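Local coordinates for protein Non-ribosomal peptide synthetase (Methanobrevibacter ruminantium, PDB 6VTJ) that probably carries a peptide on the phosphopantetheine arm of its thiolation domain and releases it by reduction in its Rossmann-type reductase domain, at residues G136-G139 with I140-Y144; K99-Y103 with G104-E108; T14-E17 with H18-A22. One frame throughout, in Å; residues are numbered along the deposited sequence.

Contact 1: residues G136-G139 with I140-Y144; sequences GFLG and IHILY
Phe137 and His141 meet one turn apart at the start of helix 137-149, just after the first strand of a Rossmann-type beta-alpha-beta unit. Gly136 and Gly139 are the last two glycines of its glycine-rich TGATGFLG sequence, a pattern that in related reductases holds a dinucleotide. The imidazole turns an edge toward the phenyl face in an offset edge-to-face pair, with centroids 5.3 Å apart and planes at 84°, and His141 CE1 comes within 3.6 Å of Phe137 CE1. What fixes the imidazole is Phe137's own carbonyl, since His141 ND1 donates to Phe137 O over 2.8 Å, almost straight at 176° and lying in both the ring plane and the carbonyl plane. With NE2 bonded to Arg324, both ring nitrogens of this buried histidine are engaged.

On another side of the helix, Leu138 and Ile142 lean across one another: Leu138 CG is 3.9 Å from Ile142 CD1, and Leu138 also touches Ile366 and Val369 of helix 366-376. Ile140 instead packs on helix 166-177. Its CG1 is anti to the backbone N (chi1 -165°), which leaves CG2 between the backbone N and the carbonyl carbon, 3.3 Å from Phe137 O.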
loop_
_atom_site.group_PDB
_atom_site.type_symbol
_atom_site.label_atom_id
_atom_site.label_comp_id
_atom_site.label_asym_id
_atom_site.label_seq_id
_atom_site.Cartn_x
_atom_site.Cartn_y
_atom_site.Cartn_z
ATOM N N GLY A 136 0.120 8.095 -9.974
ATOM C CA GLY A 136 -0.537 7.008 -9.287
ATOM C C GLY A 136 -1.884 7.457 -8.784
ATOM O O GLY A 136 -2.243 8.633 -8.865
ATOM N N PHE A 137 -2.635 6.491 -8.238
ATOM C CA PHE A 137 -4.001 6.742 -7.778
ATOM C C PHE A 137 -4.048 7.856 -6.734
ATOM O O PHE A 137 -4.861 8.785 -6.831
ATOM C CB PHE A 137 -4.593 5.448 -7.207
ATOM C CG PHE A 137 -6.053 5.529 -6.856
ATOM C CD1 PHE A 137 -6.960 6.126 -7.714
ATOM C CD2 PHE A 137 -6.530 4.950 -5.687
ATOM C CE1 PHE A 137 -8.329 6.179 -7.386
ATOM C CE2 PHE A 137 -7.892 5.004 -5.343
ATOM C CZ PHE A 137 -8.789 5.606 -6.198
ATOM N N LEU A 138 -3.199 7.770 -5.712
ATOM C CA LEU A 138 -3.196 8.803 -4.687
ATOM C C LEU A 138 -2.657 10.122 -5.238
ATOM O O LEU A 138 -3.293 11.172 -5.076
ATOM C CB LEU A 138 -2.388 8.336 -3.475
ATOM C CG LEU A 138 -2.273 9.370 -2.344
ATOM C CD1 LEU A 138 -3.667 9.929 -1.890
ATOM C CD2 LEU A 138 -1.514 8.779 -1.174
ATOM N N GLY A 139 -1.523 10.072 -5.947
ATOM C CA GLY A 139 -0.845 11.295 -6.364
ATOM C C GLY A 139 -1.686 12.200 -7.246
ATOM O O GLY A 139 -1.658 13.429 -7.094
ATOM N N ILE A 140 -2.440 11.611 -8.184
ATOM C CA ILE A 140 -3.292 12.395 -9.074
ATOM C C ILE A 140 -4.367 13.119 -8.284
ATOM O O ILE A 140 -4.751 14.251 -8.615
ATOM C CB ILE A 140 -3.898 11.488 -10.172
ATOM C CG1 ILE A 140 -4.472 12.325 -11.300
ATOM C CG2 ILE A 140 -4.984 10.551 -9.633
ATOM C CD1 ILE A 140 -3.454 13.182 -11.965
ATOM N N HIS A 141 -4.854 12.502 -7.219
ATOM C CA HIS A 141 -5.902 13.144 -6.448
ATOM C C HIS A 141 -5.356 14.175 -5.485
ATOM O O HIS A 141 -6.045 15.156 -5.188
ATOM C CB HIS A 141 -6.711 12.077 -5.734
ATOM C CG HIS A 141 -7.635 11.348 -6.653
ATOM N ND1 HIS A 141 -7.316 10.133 -7.218
ATOM C CD2 HIS A 141 -8.844 11.697 -7.157
ATOM C CE1 HIS A 141 -8.311 9.742 -8.001
ATOM N NE2 HIS A 141 -9.242 10.682 -7.993
ATOM N N ILE A 142 -4.121 13.986 -5.000
ATOM C CA ILE A 142 -3.439 15.080 -4.308
ATOM C C ILE A 142 -3.290 16.280 -5.242
ATOM O O ILE A 142 -3.509 17.424 -4.841
ATOM C CB ILE A 142 -2.075 14.630 -3.757
ATOM C CG1 ILE A 142 -2.251 13.574 -2.647
ATOM C CG2 ILE A 142 -1.267 15.856 -3.283
ATOM C CD1 ILE A 142 -0.945 12.988 -2.097
ATOM N N LEU A 143 -2.923 16.039 -6.504
ATOM C CA LEU A 143 -2.784 17.148 -7.445
ATOM C C LEU A 143 -4.135 17.814 -7.694
ATOM O O LEU A 143 -4.247 19.051 -7.715
ATOM C CB LEU A 143 -2.175 16.643 -8.753
ATOM C CG LEU A 143 -2.315 17.523 -9.997
ATOM C CD1 LEU A 143 -1.582 18.828 -9.766
ATOM C CD2 LEU A 143 -1.762 16.816 -11.222
ATOM N N TYR A 144 -5.168 17.006 -7.899
ATOM C CA TYR A 144 -6.525 17.527 -8.029
ATOM C C TYR A 144 -6.898 18.435 -6.861
ATOM O O TYR A 144 -7.278 19.595 -7.059
ATOM C CB TYR A 144 -7.501 16.365 -8.127
ATOM C CG TYR A 144 -8.928 16.788 -8.358
ATOM C CD1 TYR A 144 -9.340 17.234 -9.607
ATOM C CD2 TYR A 144 -9.863 16.734 -7.333
ATOM C CE1 TYR A 144 -10.634 17.621 -9.833
ATOM C CE2 TYR A 144 -11.165 17.115 -7.550
ATOM C CZ TYR A 144 -11.550 17.556 -8.807
ATOM O OH TYR A 144 -12.848 17.949 -9.043
#

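Contact 2: residues K99-Y103 with G104-E108; sequences KNYNY and GEINE
Asn102 O is gripped by two waters that link it to Glu105 N and Ile106 N in the first turn of helix 104-111. Water 1 donates to Asn102 O at 2.8 Å and accepts from Ile106 N at 3.0 Å; water 2 likewise donates to Asn102 O and accepts from Glu105 N. The side chain of the same asparagine serves a third amide: Asn102 OD1 takes the hydrogen of Gly104 N at 3.1 Å, with the donor in the plane of the carboxamide carbonyl and an N-H...O angle of 154°. That bond closes an Asx turn, and it depends on CG being anti to the backbone N (chi1 -166°), which swings OD1 forward over the helix start. At the N-cap itself, Tyr103 O receives Asn107 N at 3.0 Å, the first of the i to i+4 backbone bonds, and Asn107 CB and CG crowd close to that oxygen.

The apolar part lies on the side facing helix 291-308. Ile106 CD1 reaches the phenol end of Tyr101, 4.1 Å from Tyr101 CE2, the two side chains crossing at about a right angle. Tyr101 CD2 in turn sits 3.6 Å above the centre of one face of the Tyr103 ring. The hydroxyls anchor the pair: Tyr101 OH bonds to Gln305, and Tyr103 OH to Ile98 O and Arg301.

The chemistry implies that Asn102 serves the first-turn amides, which have no earlier helical carbonyl, by one direct bond and two water bridges. It accepts from Gly104 N itself, and its carbonyl holds the two waters that accept from Glu105 N and Ile106 N.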
loop_
_atom_site.group_PDB
_atom_site.type_symbol
_atom_site.label_atom_id
_atom_site.label_comp_id
_atom_site.label_asym_id
_atom_site.label_seq_id
_atom_site.Cartn_x
_atom_site.Cartn_y
_atom_site.Cartn_z
ATOM N N LYS A 99 17.042 -3.856 13.575
ATOM C CA LYS A 99 17.389 -3.921 14.990
ATOM C C LYS A 99 18.680 -3.184 15.339
ATOM O O LYS A 99 18.880 -2.845 16.510
ATOM C CB LYS A 99 17.495 -5.382 15.434
ATOM C CG LYS A 99 16.166 -6.117 15.438
ATOM C CD LYS A 99 16.378 -7.599 15.671
ATOM C CE LYS A 99 15.059 -8.345 15.817
ATOM N NZ LYS A 99 15.210 -9.799 15.488
ATOM N N ASN A 100 19.552 -2.916 14.367
ATOM C CA ASN A 100 20.838 -2.274 14.653
ATOM C C ASN A 100 20.651 -0.763 14.584
ATOM O O ASN A 100 21.070 -0.086 13.643
ATOM C CB ASN A 100 21.914 -2.748 13.686
ATOM C CG ASN A 100 23.220 -2.013 13.879
ATOM O OD1 ASN A 100 23.714 -1.887 15.008
ATOM N ND2 ASN A 100 23.781 -1.497 12.782
ATOM N N TYR A 101 20.018 -0.225 15.619
ATOM C CA TYR A 101 19.594 1.166 15.588
ATOM C C TYR A 101 19.228 1.581 16.997
ATOM O O TYR A 101 18.676 0.785 17.765
ATOM C CB TYR A 101 18.396 1.361 14.642
ATOM C CG TYR A 101 18.197 2.790 14.160
ATOM C CD1 TYR A 101 18.826 3.251 13.009
ATOM C CD2 TYR A 101 17.367 3.659 14.839
ATOM C CE1 TYR A 101 18.638 4.546 12.558
ATOM C CE2 TYR A 101 17.176 4.965 14.400
ATOM C CZ TYR A 101 17.815 5.400 13.261
ATOM O OH TYR A 101 17.631 6.689 12.823
ATOM N N ASN A 102 19.553 2.820 17.327
ATOM C CA ASN A 102 19.175 3.433 18.590
ATOM C C ASN A 102 17.948 4.308 18.335
ATOM O O ASN A 102 18.057 5.375 17.729
ATOM C CB ASN A 102 20.344 4.242 19.151
ATOM C CG ASN A 102 20.141 4.624 20.601
ATOM O OD1 ASN A 102 19.016 4.913 21.028
ATOM N ND2 ASN A 102 21.230 4.646 21.370
ATOM N N TYR A 103 16.784 3.862 18.794
ATOM C CA TYR A 103 15.539 4.588 18.562
ATOM C C TYR A 103 15.245 5.648 19.624
ATOM O O TYR A 103 14.123 6.147 19.678
ATOM C CB TYR A 103 14.367 3.605 18.473
ATOM C CG TYR A 103 14.415 2.721 17.240
ATOM C CD1 TYR A 103 13.853 3.141 16.036
ATOM C CD2 TYR A 103 15.025 1.475 17.275
ATOM C CE1 TYR A 103 13.893 2.339 14.902
ATOM C CE2 TYR A 103 15.080 0.663 16.131
ATOM C CZ TYR A 103 14.508 1.106 14.953
ATOM O OH TYR A 103 14.557 0.319 13.823
ATOM N N GLY A 104 16.220 6.012 20.459
ATOM C CA GLY A 104 15.934 6.930 21.551
ATOM C C GLY A 104 15.480 8.299 21.081
ATOM O O GLY A 104 14.450 8.814 21.532
ATOM N N GLU A 105 16.240 8.908 20.164
ATOM C CA GLU A 105 15.943 10.275 19.737
ATOM C C GLU A 105 14.627 10.360 18.963
ATOM O O GLU A 105 13.836 11.306 19.145
ATOM C CB GLU A 105 17.092 10.805 18.884
ATOM C CG GLU A 105 18.327 11.189 19.676
ATOM C CD GLU A 105 19.277 12.053 18.869
ATOM O OE1 GLU A 105 20.260 11.509 18.314
ATOM O OE2 GLU A 105 19.033 13.279 18.785
ATOM N N ILE A 106 14.390 9.398 18.075
ATOM C CA ILE A 106 13.113 9.329 17.374
ATOM C C ILE A 106 11.963 9.236 18.373
ATOM O O ILE A 106 10.967 9.951 18.252
ATOM C CB ILE A 106 13.115 8.146 16.390
ATOM C CG1 ILE A 106 13.886 8.518 15.133
ATOM C CG2 ILE A 106 11.705 7.715 16.069
ATOM C CD1 ILE A 106 13.956 7.420 14.120
ATOM N N ASN A 107 12.088 8.353 19.375
ATOM C CA ASN A 107 11.013 8.155 20.348
ATOM C C ASN A 107 10.755 9.424 21.155
ATOM O O ASN A 107 9.599 9.753 21.480
ATOM C CB ASN A 107 11.358 6.983 21.272
ATOM C CG ASN A 107 11.122 5.638 20.611
ATOM O OD1 ASN A 107 10.340 5.554 19.666
ATOM N ND2 ASN A 107 11.783 4.577 21.104
ATOM N N GLU A 108 11.824 10.158 21.475
ATOM C CA GLU A 108 11.665 11.441 22.149
ATOM C C GLU A 108 10.873 12.419 21.287
ATOM O O GLU A 108 10.008 13.147 21.794
ATOM C CB GLU A 108 13.036 12.020 22.507
ATOM C CG GLU A 108 13.459 11.758 23.948
HETATM O O HOH W 1 16.609 7.666 17.157
HETATM O O HOH W 2 18.972 7.924 19.325
#

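Contact 3: residues T14-E17 with H18-A22; sequences TRLE and HEICA
Thr14 O is the acceptor for two groups of His18 at the start of helix 15-28, the first helix of the carrier-protein (thiolation) domain, where Thr14 and Glu17 form a capping box. In that box Glu17 N gives its hydrogen to Thr14 OG1, and Thr14 N returns one to Glu17 OE1, each bond 3.2 Å long. On Thr14 O, His18 N makes the regular helical bond at 3.0 Å, while His18 ND1 adds a side-chain bond of 2.9 Å. The second is the more bent, 139° at the hydrogen, and arrives from above the carbonyl plane. The other carboxylate oxygen, Glu17 OE2, forms a salt bridge with Arg75, so this buried glutamate ties the cap to the region of helix 74-82.

The apolar contact joins Leu16 to Ile20, one turn later; they lie side by side and point the same way, their CD1 atoms 3.7 Å apart. They pack toward Ala78 and Pro74 of helix 74-82.

Charge pairing is looser. Arg15 bends at chi3 (56°), which brings its guanidinium back beside Glu19, yet the planes stand 80° apart and Arg15 NH1 remains a long 3.9 Å from Glu19 OE2, with no N-H aimed at it. Glu19 OE1 bonds to Tyr61. Water 3 bridges the salt pair, accepting from Arg15 NH1 and donating to Glu19 OE2 at 2.7 Å.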
loop_
_atom_site.group_PDB
_atom_site.type_symbol
_atom_site.label_atom_id
_atom_site.label_comp_id
_atom_site.label_asym_id
_atom_site.label_seq_id
_atom_site.Cartn_x
_atom_site.Cartn_y
_atom_site.Cartn_z
ATOM N N THR A 14 14.479 -36.343 -5.207
ATOM C CA THR A 14 13.377 -37.005 -4.524
ATOM C C THR A 14 12.089 -36.880 -5.335
ATOM O O THR A 14 11.992 -36.086 -6.272
ATOM C CB THR A 14 13.177 -36.415 -3.135
ATOM O OG1 THR A 14 12.437 -35.201 -3.260
ATOM C CG2 THR A 14 14.506 -36.100 -2.498
ATOM N N ARG A 15 11.084 -37.691 -4.976
ATOM C CA ARG A 15 9.841 -37.685 -5.750
ATOM C C ARG A 15 9.052 -36.396 -5.526
ATOM O O ARG A 15 8.365 -35.913 -6.442
ATOM C CB ARG A 15 8.986 -38.917 -5.415
ATOM C CG ARG A 15 7.768 -39.087 -6.344
ATOM C CD ARG A 15 7.179 -40.510 -6.382
ATOM N NE ARG A 15 6.788 -41.016 -5.061
ATOM C CZ ARG A 15 5.534 -41.085 -4.611
ATOM N NH1 ARG A 15 4.523 -40.681 -5.372
ATOM N NH2 ARG A 15 5.285 -41.570 -3.398
ATOM N N LEU A 16 9.147 -35.820 -4.327
ATOM C CA LEU A 16 8.533 -34.519 -4.086
ATOM C C LEU A 16 9.140 -33.459 -4.995
ATOM O O LEU A 16 8.417 -32.641 -5.588
ATOM C CB LEU A 16 8.687 -34.138 -2.608
ATOM C CG LEU A 16 8.239 -32.752 -2.145
ATOM C CD1 LEU A 16 6.768 -32.495 -2.467
ATOM C CD2 LEU A 16 8.507 -32.586 -0.661
ATOM N N GLU A 17 10.472 -33.466 -5.130
ATOM C CA GLU A 17 11.114 -32.523 -6.042
ATOM C C GLU A 17 10.661 -32.752 -7.477
ATOM O O GLU A 17 10.439 -31.793 -8.222
ATOM C CB GLU A 17 12.629 -32.633 -5.943
ATOM C CG GLU A 17 13.211 -31.986 -4.718
ATOM C CD GLU A 17 14.678 -32.303 -4.564
ATOM O OE1 GLU A 17 15.139 -33.232 -5.261
ATOM O OE2 GLU A 17 15.365 -31.628 -3.762
ATOM N N HIS A 18 10.535 -34.020 -7.884
ATOM C CA HIS A 18 10.037 -34.322 -9.219
ATOM C C HIS A 18 8.653 -33.734 -9.433
ATOM O O HIS A 18 8.379 -33.166 -10.494
ATOM C CB HIS A 18 10.000 -35.834 -9.437
ATOM C CG HIS A 18 11.300 -36.404 -9.902
ATOM N ND1 HIS A 18 12.180 -37.045 -9.054
ATOM C CD2 HIS A 18 11.885 -36.407 -11.123
ATOM C CE1 HIS A 18 13.244 -37.429 -9.736
ATOM N NE2 HIS A 18 13.089 -37.058 -10.995
ATOM N N GLU A 19 7.765 -33.867 -8.437
ATOM C CA GLU A 19 6.410 -33.332 -8.568
ATOM C C GLU A 19 6.421 -31.813 -8.708
ATOM O O GLU A 19 5.683 -31.245 -9.526
ATOM C CB GLU A 19 5.551 -33.731 -7.363
ATOM C CG GLU A 19 5.264 -35.223 -7.245
ATOM C CD GLU A 19 4.538 -35.596 -5.956
ATOM O OE1 GLU A 19 4.200 -34.682 -5.168
ATOM O OE2 GLU A 19 4.300 -36.807 -5.732
ATOM N N ILE A 20 7.249 -31.133 -7.916
ATOM C CA ILE A 20 7.217 -29.671 -7.968
ATOM C C ILE A 20 7.855 -29.167 -9.263
ATOM O O ILE A 20 7.379 -28.197 -9.869
ATOM C CB ILE A 20 7.864 -29.067 -6.709
ATOM C CG1 ILE A 20 7.021 -29.421 -5.478
ATOM C CG2 ILE A 20 7.975 -27.560 -6.832
ATOM C CD1 ILE A 20 7.784 -29.307 -4.157
ATOM N N CYS A 21 8.912 -29.836 -9.730
ATOM C CA CYS A 21 9.457 -29.509 -11.043
ATOM C C CYS A 21 8.419 -29.698 -12.134
ATOM O O CYS A 21 8.307 -28.864 -13.042
ATOM C CB CYS A 21 10.674 -30.376 -11.349
ATOM S SG CYS A 21 12.132 -29.906 -10.464
ATOM N N ALA A 22 7.658 -30.800 -12.075
ATOM C CA ALA A 22 6.677 -31.042 -13.128
ATOM C C ALA A 22 5.580 -29.994 -13.096
ATOM O O ALA A 22 5.074 -29.584 -14.149
ATOM C CB ALA A 22 6.076 -32.441 -12.996
HETATM O O HOH W 3 4.484 -38.833 -7.513
#

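In the fold
All three contacts lie at helix starts, and along the chain they run in the order contact 3, contact 2, contact 1. Contact 3 begins helix 15-28 of the carrier domain. Contact 2 begins helix 104-111, which rests on helix 291-308, and contact 1 begins helix 137-149 beside the large mixed sheet of the reductase. None touches another: centres are about 33 Å apart for contacts 1 and 2, and about 47 Å for contact 3 from either. Contacts 1 and 3 fall on opposite sides of the chain's centre. The phosphopantetheine pocket takes Ser46, Leu47 and Tyr65 from the carrier part and Tyr224 and Asn337 from the reductase, consistent with delivery to the latter; the Phe137 side chain lies about 10 Å from the bound arm.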